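Local structure of Rv3303c-lpdA (Mycobacterium tuberculosis, 1XDI) at residues Ser190-Ala195 with His216-Tyr220; Val198-Glu203 with Phe233-Val238; Met383-Arg387 with His399-Lys403; Leu386-Ala392 with Tyr450-Ser456. The protein reduces quinones to quinols with NADH or NADPH, using FAD as cofactor, and may raise resistance to reactive oxygen intermediates. One frame throughout, in Å; residues are numbered along the deposited sequence.

Interaction 1 of 4, residues Ser190-Ala195 with His216-Tyr220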
loop_
_atom_site.group_PDB
_atom_site.type_symbol
_atom_site.label_atom_id
_atom_site.label_comp_id
_atom_site.label_asym_id
_atom_site.label_seq_id
_atom_site.Cartn_x
_atom_site.Cartn_y
_atom_site.Cartn_z
ATOM N N SER A 190 29.993 27.173 14.272
ATOM C CA SER A 190 29.405 25.902 14.637
ATOM C C SER A 190 28.429 25.485 13.536
ATOM O O SER A 190 27.634 26.286 13.073
ATOM C CB SER A 190 28.731 25.980 16.022
ATOM O OG SER A 190 27.889 27.103 16.127
ATOM N N GLY A 191 28.537 24.230 13.108
ATOM C CA GLY A 191 27.714 23.689 12.063
ATOM C C GLY A 191 28.122 22.234 11.855
ATOM O O GLY A 191 29.051 21.718 12.508
ATOM N N VAL A 192 27.422 21.574 10.930
ATOM C CA VAL A 192 27.669 20.182 10.625
ATOM C C VAL A 192 29.037 19.965 10.067
ATOM O O VAL A 192 29.706 18.979 10.423
ATOM C CB VAL A 192 26.642 19.621 9.613
ATOM C CG1 VAL A 192 26.950 18.183 9.300
ATOM C CG2 VAL A 192 25.230 19.759 10.204
ATOM N N THR A 193 29.485 20.865 9.194
ATOM C CA THR A 193 30.799 20.641 8.635
ATOM C C THR A 193 31.918 21.100 9.558
ATOM O O THR A 193 33.050 20.692 9.386
ATOM C CB THR A 193 30.945 21.170 7.159
ATOM O OG1 THR A 193 31.994 22.127 7.077
ATOM C CG2 THR A 193 29.668 21.754 6.663
ATOM N N GLY A 194 31.629 21.926 10.556
ATOM C CA GLY A 194 32.694 22.240 11.481
ATOM C C GLY A 194 32.665 21.075 12.469
ATOM O O GLY A 194 33.707 20.555 12.920
ATOM N N ALA A 195 31.456 20.621 12.801
ATOM C CA ALA A 195 31.353 19.560 13.771
ATOM C C ALA A 195 32.105 18.347 13.364
ATOM O O ALA A 195 32.806 17.742 14.194
ATOM C CB ALA A 195 29.909 19.206 14.037
ATOM N N HIS A 216 26.227 24.943 20.950
ATOM C CA HIS A 216 27.032 23.733 20.783
ATOM C C HIS A 216 27.951 23.789 19.587
ATOM O O HIS A 216 27.744 24.561 18.651
ATOM C CB HIS A 216 26.121 22.512 20.551
ATOM C CG HIS A 216 25.094 22.270 21.621
ATOM N ND1 HIS A 216 24.171 23.220 22.024
ATOM C CD2 HIS A 216 24.801 21.141 22.317
ATOM C CE1 HIS A 216 23.357 22.683 22.918
ATOM N NE2 HIS A 216 23.718 21.423 23.113
ATOM N N VAL A 217 28.950 22.922 19.616
ATOM C CA VAL A 217 29.868 22.801 18.495
ATOM C C VAL A 217 28.993 22.351 17.347
ATOM O O VAL A 217 29.072 22.882 16.249
ATOM C CB VAL A 217 30.867 21.681 18.693
ATOM C CG1 VAL A 217 31.619 21.447 17.378
ATOM C CG2 VAL A 217 31.815 22.006 19.828
ATOM N N LEU A 218 28.152 21.353 17.624
ATOM C CA LEU A 218 27.224 20.791 16.643
ATOM C C LEU A 218 25.809 21.037 17.114
ATOM O O LEU A 218 25.255 20.225 17.846
ATOM C CB LEU A 218 27.430 19.280 16.535
ATOM C CG LEU A 218 26.826 18.392 15.446
ATOM C CD1 LEU A 218 26.243 17.154 16.083
ATOM C CD2 LEU A 218 25.804 19.143 14.660
ATOM N N PRO A 219 25.213 22.173 16.747
ATOM C CA PRO A 219 23.846 22.347 17.217
ATOM C C PRO A 219 23.125 21.322 16.394
ATOM O O PRO A 219 23.496 21.101 15.254
ATOM C CB PRO A 219 23.517 23.773 16.796
ATOM C CG PRO A 219 24.253 23.926 15.567
ATOM C CD PRO A 219 25.594 23.259 15.836
ATOM N N TYR A 220 22.111 20.686 16.957
ATOM C CA TYR A 220 21.398 19.654 16.233
ATOM C C TYR A 220 19.934 19.550 16.634
ATOM O O TYR A 220 19.599 19.670 17.781
ATOM C CB TYR A 220 22.130 18.319 16.423
ATOM C CG TYR A 220 21.668 17.260 15.444
ATOM C CD1 TYR A 220 21.904 17.402 14.062
ATOM C CD2 TYR A 220 20.844 16.211 15.877
ATOM C CE1 TYR A 220 21.316 16.551 13.154
ATOM C CE2 TYR A 220 20.249 15.344 14.972
ATOM C CZ TYR A 220 20.474 15.520 13.615
ATOM O OH TYR A 220 19.798 14.702 12.754
#

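Interaction 2 of 4, residues Val198-Glu203 with Phe233-Val238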
loop_
_atom_site.group_PDB
_atom_site.type_symbol
_atom_site.label_atom_id
_atom_site.label_comp_id
_atom_site.label_asym_id
_atom_site.label_seq_id
_atom_site.Cartn_x
_atom_site.Cartn_y
_atom_site.Cartn_z
ATOM N N VAL A 198 36.053 18.928 13.602
ATOM C CA VAL A 198 36.517 19.022 14.954
ATOM C C VAL A 198 36.646 17.558 15.415
ATOM O O VAL A 198 37.667 17.153 15.998
ATOM C CB VAL A 198 35.480 19.747 15.813
ATOM C CG1 VAL A 198 35.666 19.390 17.323
ATOM C CG2 VAL A 198 35.542 21.239 15.550
ATOM N N ASP A 199 35.614 16.756 15.154
ATOM C CA ASP A 199 35.643 15.377 15.571
ATOM C C ASP A 199 36.811 14.649 14.912
ATOM O O ASP A 199 37.592 13.973 15.566
ATOM C CB ASP A 199 34.322 14.748 15.202
ATOM C CG ASP A 199 34.164 13.320 15.729
ATOM O OD1 ASP A 199 35.144 12.532 15.802
ATOM O OD2 ASP A 199 33.009 12.946 16.017
ATOM N N ALA A 200 36.936 14.760 13.596
ATOM C CA ALA A 200 38.048 14.087 12.898
ATOM C C ALA A 200 39.441 14.485 13.461
ATOM O O ALA A 200 40.242 13.622 13.795
ATOM C CB ALA A 200 37.980 14.385 11.360
ATOM N N TYR A 201 39.729 15.780 13.562
ATOM C CA TYR A 201 41.022 16.208 14.101
ATOM C C TYR A 201 41.264 15.808 15.594
ATOM O O TYR A 201 42.370 15.463 15.962
ATOM C CB TYR A 201 41.224 17.721 13.821
ATOM C CG TYR A 201 41.635 17.995 12.354
ATOM C CD1 TYR A 201 42.895 17.598 11.887
ATOM C CD2 TYR A 201 40.774 18.642 11.420
ATOM C CE1 TYR A 201 43.307 17.850 10.545
ATOM C CE2 TYR A 201 41.181 18.878 10.033
ATOM C CZ TYR A 201 42.466 18.489 9.617
ATOM O OH TYR A 201 43.012 18.796 8.339
ATOM N N THR A 202 40.237 15.807 16.430
ATOM C CA THR A 202 40.357 15.406 17.841
ATOM C C THR A 202 40.778 13.922 17.872
ATOM O O THR A 202 41.445 13.459 18.777
ATOM C CB THR A 202 38.949 15.559 18.561
ATOM O OG1 THR A 202 38.644 16.952 18.720
ATOM C CG2 THR A 202 38.886 14.772 19.907
ATOM N N GLU A 203 40.368 13.166 16.867
ATOM C CA GLU A 203 40.691 11.754 16.814
ATOM C C GLU A 203 42.117 11.534 16.343
ATOM O O GLU A 203 42.741 10.540 16.715
ATOM C CB GLU A 203 39.696 11.033 15.910
ATOM C CG GLU A 203 38.361 10.805 16.562
ATOM C CD GLU A 203 38.518 9.949 17.805
ATOM O OE1 GLU A 203 39.036 8.821 17.665
ATOM O OE2 GLU A 203 38.141 10.403 18.913
ATOM N N PHE A 233 32.468 15.367 22.648
ATOM C CA PHE A 233 33.531 16.353 22.429
ATOM C C PHE A 233 34.139 16.796 23.764
ATOM O O PHE A 233 35.355 16.954 23.870
ATOM C CB PHE A 233 33.029 17.629 21.735
ATOM C CG PHE A 233 32.614 17.437 20.335
ATOM C CD1 PHE A 233 33.376 16.707 19.467
ATOM C CD2 PHE A 233 31.475 18.011 19.868
ATOM C CE1 PHE A 233 32.989 16.552 18.132
ATOM C CE2 PHE A 233 31.100 17.850 18.549
ATOM C CZ PHE A 233 31.854 17.128 17.683
ATOM N N ALA A 234 33.286 16.996 24.777
ATOM C CA ALA A 234 33.746 17.456 26.068
ATOM C C ALA A 234 34.697 16.474 26.718
ATOM O O ALA A 234 35.729 16.902 27.234
ATOM C CB ALA A 234 32.567 17.760 26.975
ATOM N N GLU A 235 34.383 15.174 26.698
ATOM C CA GLU A 235 35.293 14.213 27.298
ATOM C C GLU A 235 36.610 14.219 26.519
ATOM O O GLU A 235 37.653 14.401 27.100
ATOM C CB GLU A 235 34.708 12.800 27.309
ATOM C CG GLU A 235 33.638 12.523 28.401
ATOM C CD GLU A 235 32.475 11.615 27.890
ATOM O OE1 GLU A 235 32.749 10.452 27.434
ATOM O OE2 GLU A 235 31.283 12.066 27.940
ATOM N N ARG A 236 36.584 14.035 25.205
ATOM C CA ARG A 236 37.812 14.042 24.399
ATOM C C ARG A 236 38.486 15.433 24.470
ATOM O O ARG A 236 39.435 15.719 23.717
ATOM C CB ARG A 236 37.534 13.672 22.915
ATOM C CG ARG A 236 36.830 12.338 22.630
ATOM C CD ARG A 236 36.519 12.125 21.148
ATOM N NE ARG A 236 35.200 12.608 20.717
ATOM C CZ ARG A 236 34.760 12.553 19.452
ATOM N NH1 ARG A 236 35.531 12.041 18.504
ATOM N NH2 ARG A 236 33.558 12.999 19.126
ATOM N N GLY A 237 37.997 16.305 25.346
ATOM C CA GLY A 237 38.637 17.609 25.531
ATOM C C GLY A 237 38.564 18.770 24.541
ATOM O O GLY A 237 39.411 19.656 24.570
ATOM N N VAL A 238 37.573 18.780 23.664
ATOM C CA VAL A 238 37.394 19.879 22.733
ATOM C C VAL A 238 37.022 21.119 23.564
ATOM O O VAL A 238 36.215 21.053 24.508
ATOM C CB VAL A 238 36.283 19.556 21.727
ATOM C CG1 VAL A 238 36.008 20.775 20.861
ATOM C CG2 VAL A 238 36.682 18.283 20.898
#

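Interaction 3 of 4, residues Met383-Arg387 with His399-Lys403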
loop_
_atom_site.group_PDB
_atom_site.type_symbol
_atom_site.label_atom_id
_atom_site.label_comp_id
_atom_site.label_asym_id
_atom_site.label_seq_id
_atom_site.Cartn_x
_atom_site.Cartn_y
_atom_site.Cartn_z
ATOM N N MET A 383 12.204 5.765 22.177
ATOM C CA MET A 383 13.640 5.870 22.046
ATOM C C MET A 383 14.209 4.608 22.634
ATOM O O MET A 383 14.120 4.331 23.819
ATOM C CB MET A 383 14.223 7.057 22.769
ATOM C CG MET A 383 15.671 6.829 23.059
ATOM S SD MET A 383 16.529 8.358 23.409
ATOM C CE MET A 383 16.543 8.373 25.167
ATOM N N LEU A 384 14.795 3.809 21.782
ATOM C CA LEU A 384 15.360 2.566 22.251
ATOM C C LEU A 384 16.911 2.583 22.287
ATOM O O LEU A 384 17.570 2.708 21.262
ATOM C CB LEU A 384 14.817 1.483 21.354
ATOM C CG LEU A 384 15.417 0.138 21.519
ATOM C CD1 LEU A 384 15.329 -0.323 22.945
ATOM C CD2 LEU A 384 14.638 -0.777 20.594
ATOM N N PRO A 385 17.503 2.561 23.485
ATOM C CA PRO A 385 18.963 2.562 23.552
ATOM C C PRO A 385 19.446 1.404 22.712
ATOM O O PRO A 385 18.676 0.464 22.512
ATOM C CB PRO A 385 19.228 2.309 25.002
ATOM C CG PRO A 385 18.129 3.104 25.643
ATOM C CD PRO A 385 16.917 2.775 24.806
ATOM N N LEU A 386 20.677 1.465 22.197
ATOM C CA LEU A 386 21.217 0.353 21.412
ATOM C C LEU A 386 22.073 -0.578 22.274
ATOM O O LEU A 386 22.391 -1.706 21.858
ATOM C CB LEU A 386 22.078 0.859 20.232
ATOM C CG LEU A 386 21.293 1.232 18.973
ATOM C CD1 LEU A 386 22.070 2.075 17.959
ATOM C CD2 LEU A 386 20.838 -0.073 18.404
ATOM N N ARG A 387 22.411 -0.155 23.489
ATOM C CA ARG A 387 23.316 -0.976 24.243
ATOM C C ARG A 387 22.835 -2.309 24.664
ATOM O O ARG A 387 23.647 -3.189 24.963
ATOM C CB ARG A 387 23.944 -0.218 25.398
ATOM C CG ARG A 387 23.101 0.188 26.516
ATOM C CD ARG A 387 23.911 1.278 27.105
ATOM N NE ARG A 387 23.766 1.472 28.540
ATOM C CZ ARG A 387 24.483 2.350 29.236
ATOM N NH1 ARG A 387 25.388 3.128 28.655
ATOM N NH2 ARG A 387 24.310 2.419 30.532
ATOM N N HIS A 399 26.305 4.430 23.843
ATOM C CA HIS A 399 25.412 5.555 23.877
ATOM C C HIS A 399 24.547 5.704 22.644
ATOM O O HIS A 399 23.814 6.717 22.496
ATOM C CB HIS A 399 26.235 6.802 24.111
ATOM C CG HIS A 399 27.122 6.695 25.307
ATOM N ND1 HIS A 399 26.652 6.839 26.588
ATOM C CD2 HIS A 399 28.446 6.444 25.418
ATOM C CE1 HIS A 399 27.650 6.689 27.441
ATOM N NE2 HIS A 399 28.751 6.448 26.755
ATOM N N GLY A 400 24.603 4.689 21.776
ATOM C CA GLY A 400 23.791 4.738 20.574
ATOM C C GLY A 400 22.330 4.465 20.883
ATOM O O GLY A 400 21.985 3.974 21.982
ATOM N N PHE A 401 21.457 4.775 19.919
ATOM C CA PHE A 401 20.011 4.520 20.116
ATOM C C PHE A 401 19.224 4.656 18.838
ATOM O O PHE A 401 19.688 5.212 17.873
ATOM C CB PHE A 401 19.418 5.485 21.183
ATOM C CG PHE A 401 19.368 6.950 20.753
ATOM C CD1 PHE A 401 18.465 7.388 19.799
ATOM C CD2 PHE A 401 20.200 7.875 21.307
ATOM C CE1 PHE A 401 18.404 8.709 19.420
ATOM C CE2 PHE A 401 20.136 9.195 20.926
ATOM C CZ PHE A 401 19.246 9.606 19.990
ATOM N N VAL A 402 18.003 4.149 18.856
ATOM C CA VAL A 402 17.096 4.273 17.728
ATOM C C VAL A 402 15.819 4.887 18.195
ATOM O O VAL A 402 15.244 4.419 19.157
ATOM C CB VAL A 402 16.744 2.937 17.133
ATOM C CG1 VAL A 402 15.664 3.106 16.062
ATOM C CG2 VAL A 402 17.996 2.327 16.585
ATOM N N LYS A 403 15.402 5.949 17.507
ATOM C CA LYS A 403 14.128 6.671 17.739
ATOM C C LYS A 403 13.205 6.501 16.525
ATOM O O LYS A 403 13.577 6.813 15.421
ATOM C CB LYS A 403 14.330 8.200 17.921
ATOM C CG LYS A 403 14.558 8.721 19.361
ATOM C CD LYS A 403 14.467 10.276 19.417
ATOM C CE LYS A 403 14.961 10.838 20.775
ATOM N NZ LYS A 403 15.047 12.355 20.879
HETATM O O HOH W 1 22.981 2.630 23.835
#

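Interaction 4 of 4, residues Leu386-Ala392 with Tyr450-Ser456. With FAD (flavin-adenine dinucleotide), chain D.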
loop_
_atom_site.group_PDB
_atom_site.type_symbol
_atom_site.label_atom_id
_atom_site.label_comp_id
_atom_site.label_asym_id
_atom_site.label_seq_id
_atom_site.Cartn_x
_atom_site.Cartn_y
_atom_site.Cartn_z
ATOM N N LEU A 386 20.677 1.465 22.197
ATOM C CA LEU A 386 21.217 0.353 21.412
ATOM C C LEU A 386 22.073 -0.578 22.274
ATOM O O LEU A 386 22.391 -1.706 21.858
ATOM C CB LEU A 386 22.078 0.859 20.232
ATOM C CG LEU A 386 21.293 1.232 18.973
ATOM C CD1 LEU A 386 22.070 2.075 17.959
ATOM C CD2 LEU A 386 20.838 -0.073 18.404
ATOM N N ARG A 387 22.411 -0.155 23.489
ATOM C CA ARG A 387 23.316 -0.976 24.243
ATOM C C ARG A 387 22.835 -2.309 24.664
ATOM O O ARG A 387 23.647 -3.189 24.963
ATOM C CB ARG A 387 23.944 -0.218 25.398
ATOM C CG ARG A 387 23.101 0.188 26.516
ATOM C CD ARG A 387 23.911 1.278 27.105
ATOM N NE ARG A 387 23.766 1.472 28.540
ATOM C CZ ARG A 387 24.483 2.350 29.236
ATOM N NH1 ARG A 387 25.388 3.128 28.655
ATOM N NH2 ARG A 387 24.310 2.419 30.532
ATOM N N THR A 388 21.529 -2.492 24.661
ATOM C CA THR A 388 21.000 -3.795 25.006
ATOM C C THR A 388 21.031 -4.747 23.820
ATOM O O THR A 388 20.827 -5.943 23.955
ATOM C CB THR A 388 19.579 -3.664 25.581
ATOM O OG1 THR A 388 18.652 -3.161 24.595
ATOM C CG2 THR A 388 19.650 -2.743 26.752
ATOM N N ASN A 389 21.315 -4.184 22.650
ATOM C CA ASN A 389 21.418 -4.917 21.395
ATOM C C ASN A 389 22.779 -5.688 21.379
ATOM O O ASN A 389 23.824 -5.079 21.583
ATOM C CB ASN A 389 21.317 -3.886 20.252
ATOM C CG ASN A 389 21.324 -4.528 18.865
ATOM O OD1 ASN A 389 22.279 -5.215 18.506
ATOM N ND2 ASN A 389 20.271 -4.300 18.077
ATOM N N ALA A 390 22.785 -7.007 21.157
ATOM C CA ALA A 390 24.056 -7.762 21.146
ATOM C C ALA A 390 25.106 -7.225 20.140
ATOM O O ALA A 390 26.294 -7.104 20.453
ATOM C CB ALA A 390 23.778 -9.262 20.884
ATOM N N ARG A 391 24.660 -6.897 18.936
ATOM C CA ARG A 391 25.563 -6.361 17.922
ATOM C C ARG A 391 26.245 -5.137 18.511
ATOM O O ARG A 391 27.478 -5.057 18.501
ATOM C CB ARG A 391 24.777 -6.002 16.642
ATOM C CG ARG A 391 25.557 -5.228 15.550
ATOM C CD ARG A 391 26.884 -5.900 15.168
ATOM N NE ARG A 391 26.682 -7.187 14.527
ATOM C CZ ARG A 391 27.626 -8.106 14.443
ATOM N NH1 ARG A 391 28.816 -7.865 14.980
ATOM N NH2 ARG A 391 27.398 -9.227 13.795
ATOM N N ALA A 392 25.473 -4.181 19.034
ATOM C CA ALA A 392 26.095 -2.993 19.653
ATOM C C ALA A 392 27.159 -3.401 20.720
ATOM O O ALA A 392 28.254 -2.860 20.761
ATOM C CB ALA A 392 25.037 -2.117 20.292
ATOM N N TYR A 450 19.518 -11.449 12.690
ATOM C CA TYR A 450 20.037 -11.434 14.074
ATOM C C TYR A 450 21.411 -12.060 14.062
ATOM O O TYR A 450 21.609 -13.087 13.444
ATOM C CB TYR A 450 19.136 -12.214 15.033
ATOM C CG TYR A 450 19.591 -12.204 16.499
ATOM C CD1 TYR A 450 20.622 -13.018 16.926
ATOM C CD2 TYR A 450 18.938 -11.425 17.462
ATOM C CE1 TYR A 450 20.988 -13.066 18.267
ATOM C CE2 TYR A 450 19.295 -11.469 18.799
ATOM C CZ TYR A 450 20.319 -12.286 19.186
ATOM O OH TYR A 450 20.728 -12.329 20.474
ATOM N N PRO A 451 22.380 -11.430 14.733
ATOM C CA PRO A 451 22.235 -10.158 15.444
ATOM C C PRO A 451 22.725 -8.952 14.586
ATOM O O PRO A 451 23.764 -9.007 13.904
ATOM C CB PRO A 451 23.148 -10.377 16.653
ATOM C CG PRO A 451 24.288 -10.922 15.990
ATOM C CD PRO A 451 23.560 -12.105 15.287
ATOM N N SER A 452 21.981 -7.861 14.640
ATOM C CA SER A 452 22.362 -6.677 13.897
ATOM C C SER A 452 21.720 -5.490 14.608
ATOM O O SER A 452 20.806 -5.688 15.415
ATOM C CB SER A 452 21.848 -6.761 12.443
ATOM O OG SER A 452 20.432 -6.792 12.401
ATOM N N LEU A 453 22.181 -4.272 14.330
ATOM C CA LEU A 453 21.557 -3.140 14.980
ATOM C C LEU A 453 20.224 -2.893 14.255
ATOM O O LEU A 453 19.287 -2.346 14.831
ATOM C CB LEU A 453 22.463 -1.914 14.896
ATOM C CG LEU A 453 23.927 -2.172 15.283
ATOM C CD1 LEU A 453 24.803 -0.979 14.889
ATOM C CD2 LEU A 453 24.015 -2.436 16.724
ATOM N N SER A 454 20.092 -3.319 13.008
ATOM C CA SER A 454 18.823 -3.074 12.365
ATOM C C SER A 454 17.683 -3.887 12.995
ATOM O O SER A 454 16.520 -3.637 12.715
ATOM C CB SER A 454 18.897 -3.390 10.888
ATOM O OG SER A 454 18.623 -4.760 10.687
ATOM N N GLY A 455 17.991 -4.859 13.845
ATOM C CA GLY A 455 16.932 -5.643 14.448
ATOM C C GLY A 455 16.199 -4.829 15.493
ATOM O O GLY A 455 15.025 -5.107 15.868
ATOM N N SER A 456 16.925 -3.826 15.991
ATOM C CA SER A 456 16.436 -2.882 17.013
ATOM C C SER A 456 15.390 -1.964 16.358
ATOM O O SER A 456 14.461 -1.520 17.030
ATOM C CB SER A 456 17.610 -2.043 17.533
ATOM O OG SER A 456 17.997 -2.474 18.787
HETATM P PA FAD D . 17.588 -21.825 21.904
HETATM O O1A FAD D . 18.537 -22.864 21.376
HETATM O O2A FAD D . 18.032 -20.421 21.869
HETATM O O5B FAD D . 17.320 -22.148 23.412
HETATM C C5B FAD D . 16.271 -22.908 23.983
HETATM C C4B FAD D . 16.608 -22.878 25.446
HETATM O O4B FAD D . 15.639 -23.502 26.286
HETATM C C3B FAD D . 17.963 -23.500 25.911
HETATM O O3B FAD D . 18.981 -22.513 25.860
HETATM C C2B FAD D . 17.714 -24.044 27.253
HETATM O O2B FAD D . 18.108 -23.269 28.391
HETATM C C1B FAD D . 16.230 -24.241 27.325
HETATM N N9A FAD D . 15.627 -25.531 27.424
HETATM C C8A FAD D . 15.738 -26.736 26.718
HETATM N N7A FAD D . 14.953 -27.684 27.185
HETATM C C5A FAD D . 14.262 -27.090 28.265
HETATM C C6A FAD D . 13.265 -27.521 29.210
HETATM N N6A FAD D . 12.717 -28.734 29.218
HETATM N N1A FAD D . 12.829 -26.615 30.166
HETATM C C2A FAD D . 13.317 -25.343 30.229
HETATM N N3A FAD D . 14.276 -24.834 29.351
HETATM C C4A FAD D . 14.677 -25.867 28.385
HETATM N N1 FAD D . 20.730 -17.653 13.940
HETATM C C2 FAD D . 20.621 -16.383 13.457
HETATM O O2 FAD D . 19.528 -15.873 13.224
HETATM N N3 FAD D . 21.766 -15.657 13.220
HETATM C C4 FAD D . 23.077 -16.110 13.434
HETATM O O4 FAD D . 24.039 -15.352 13.166
HETATM C C4X FAD D . 23.185 -17.377 13.923
HETATM N N5 FAD D . 24.520 -17.869 14.172
HETATM C C5X FAD D . 24.627 -19.199 14.697
HETATM C C6 FAD D . 25.896 -19.769 14.977
HETATM C C7 FAD D . 26.049 -21.093 15.513
HETATM C C7M FAD D . 27.429 -21.658 15.799
HETATM C C8 FAD D . 24.885 -21.839 15.774
HETATM C C8M FAD D . 24.928 -23.232 16.358
HETATM C C9 FAD D . 23.622 -21.326 15.510
HETATM C C9A FAD D . 23.440 -20.042 14.985
HETATM N N10 FAD D . 22.116 -19.414 14.677
HETATM C C10 FAD D . 22.006 -18.138 14.181
HETATM C "C1'" FAD D . 20.937 -20.197 14.947
HETATM C "C2'" FAD D . 20.199 -19.763 16.144
HETATM O "O2'" FAD D . 21.167 -19.860 17.227
HETATM C "C3'" FAD D . 19.002 -20.578 16.509
HETATM O "O3'" FAD D . 18.056 -20.426 15.480
HETATM C "C4'" FAD D . 18.206 -20.114 17.730
HETATM O "O4'" FAD D . 19.166 -20.256 18.831
HETATM C "C5'" FAD D . 17.118 -20.960 18.180
HETATM O "O5'" FAD D . 16.487 -20.321 19.253
HETATM P P FAD D . 15.426 -20.988 20.150
HETATM O O1P FAD D . 14.931 -19.938 21.025
HETATM O O2P FAD D . 14.439 -21.760 19.344
HETATM O O3P FAD D . 16.315 -22.009 20.948
HETATM O O HOH W 2 25.239 -6.761 12.297
#

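Interaction 1 of 4, residues Ser190-Ala195 with His216-Tyr220
The glycine-rich turn that opens helix 192-203, consistent with a Rossmann-type GxGxxG motif, lies here with Ser190, Gly191 and Ala195 against Val217 and Leu218 of a loop that follows the next strand of the same sheet. Ser190 turns its CB onto this loop, where it meets two consecutive backbone carbonyls, Val217 O and His216 O. A first torsion of 49° sets its OG between the backbone N and the carbonyl carbon, and the hydroxyl is hydrogen-bonded to Gln214 N, earlier in the same loop. One residue on, Gly191 N makes a weak hydrogen bond to Val217 O at 3.5 Å, bent to 122°. Gly191 is also the N-cap, and its O receives Ala195 N at 2.7 Å in the first turn of the helix. The apolar part of the contact follows: Ala195 CB sits 3.5 Å from Leu218 CG, while Val217 CG1 lies 4.1 Å from Ala195 CA. Such a strand-turn-helix, flanked by the loop after the neighbouring strand, is typical of a dinucleotide-binding Rossmann fold.

Interaction 2 of 4, residues Val198-Glu203 with Phe233-Val238
Arg236 NH1 is held by two carboxylates at once: it bonds to Asp199 OD1 at 2.8 Å and to Glu203 OE2 at 3.1 Å, both as salt bridges. The two acids stand one turn apart on the same helix. The guanidinium meets Asp199 end-on, with NH2 adding a nearly straight bond (168°) to Asp199 OD2 at 3.2 Å. The two planes stand 80° apart, so the arginine comes down on the carboxylate from above. Glu203 is met on the anti side of OE2 but well out of the carboxylate plane, and its OE1 bonds to Thr62 OG1. Asp199 OD1 has a second cation in Arg359, and this pair of positive partners would be expected to stabilise its charged form. A bend at chi3 (-91°) turns the end of Arg236 toward the acids, while Arg236 CB touches Thr202 CG2. Val198 CG1 lies over one face of the Phe233 ring, whose edge faces Asp199 CB, and meets Val238 CG1 at 3.8 Å. Val238 N bonds back to Phe233 O, and with Gly237 at positive phi this fits a Schellman motif closing helix 223-235. The contact joins the ends of helices 192-203 and 223-235, with Val198 and Val238 resting on strand 208-211 and Ala200 turned to helix 48-64.

Interaction 3 of 4, residues Met383-Arg387 with His399-Lys403
Backbone hydrogen bonds first join Leu384 to Val402, in an antiparallel pairing between strands 379-385 and 401-407, whose short segments run at 167° to each other. Leu384 N bonds to Val402 O at 2.7 Å and Val402 N returns a bond to Leu384 O at 2.8 Å, making a hydrogen-bonded pair flanked by the non-hydrogen-bonded pairs Met383-Lys403 and Pro385-Phe401. Past Pro385, beyond the paired strands, one more backbone bond runs from Leu386 N to Gly400 O at 2.8 Å. This donor stands well above the carbonyl plane of Gly400, and a water also donates to the same oxygen while making a weak bond with Arg387 N.

Among the side chains, the distinctive contact is a Met-aromatic one. Met383 SD sits 4.1 Å from the centroid of the Phe401 ring and only 9° off its normal, directly over one face. Phe401 CG takes the position between its own N and carbonyl carbon (chi1 68°), which lays the ring beneath the sulfur. Lys403 runs extended along the same flank, its CE 3.9 Å from Met383 SD, and its NZ reaches salt bridges with Asp224 and Asp222.

Apolar contacts occupy the face that carries Leu384 and Val402. Leu386 CD2 meets Val402 CG2 at 4.1 Å, and Val402 itself packs on helix 454-464. Within this chain the pairing forms the edge of the antiparallel sheet typical of the dimerisation domain of pyridine nucleotide-disulfide oxidoreductases.

Interaction 4 of 4, residues Leu386-Ala392 with Tyr450-Ser456
Asn389, the N-cap of helix 390-394, turns its side-chain amide to Ser452 and Ser456. With CG anti to the backbone N (chi1 -176°), ND2 is carried across to the opposite segment, where its two N-H groups serve Ser452 O and Ser456 OG, each at 3.0 Å. Both acceptors lie almost in the amide plane, which fixes the rotation of the group. The other end of the amide, OD1, is turned back to its own helix and accepts weak capping bonds from Arg391 N and Ala392 N. Leu386 CD2 packs on Ser456 beside the amide.

Leu453 crosses Arg391 and Asn389 at about a right angle. Its CD2 lies among Arg391, Asn389 and Ala392, 3.4 Å from Arg391 CG and 3.7 Å from Ala392 CB. Arg391 is bent twice, at chi2 and chi3, and folds alongside the chain at Pro451, so that Pro451 O lies at the guanidinium edge. NE makes a weak direct bond to that oxygen, and a water bridges the same two atoms, its bond to NE weak.

Glu425 of the second subunit accepts from Leu453 N through OE2 and from Ser454 N through OE1. Pro451, preceded by a cis peptide, lays its CB over one face of the Tyr450 ring. Tyr450-Pro451 probably takes the place of the His-Pro pair of classical disulfide reductases, beside an FAD held largely by the second subunit: FAD N3 donates to Tyr450 O at 2.6 Å.

How the interactions relate
Interactions 1 and 2 follow one another along helix 192-203 in the presumed nucleotide-binding Rossmann domain, with centres 12 Å apart. Phe233 joins them, as its CZ lies 3.7 Å from Ala195 O and its CE2 3.8 Å from Val217 CG1. Interactions 3 and 4 belong to the dimerisation domain, centres 9 Å apart. They share Leu386 and Arg387, where the edge strand runs out toward helix 390-394. The two pairs do not touch, but nearest atoms of interactions 2 and 3 come within about 6 Å. The two pairs touch different FAD molecules: Thr193 of interaction 1 contacts one, whereas interaction 4 reaches another, held largely by the second subunit.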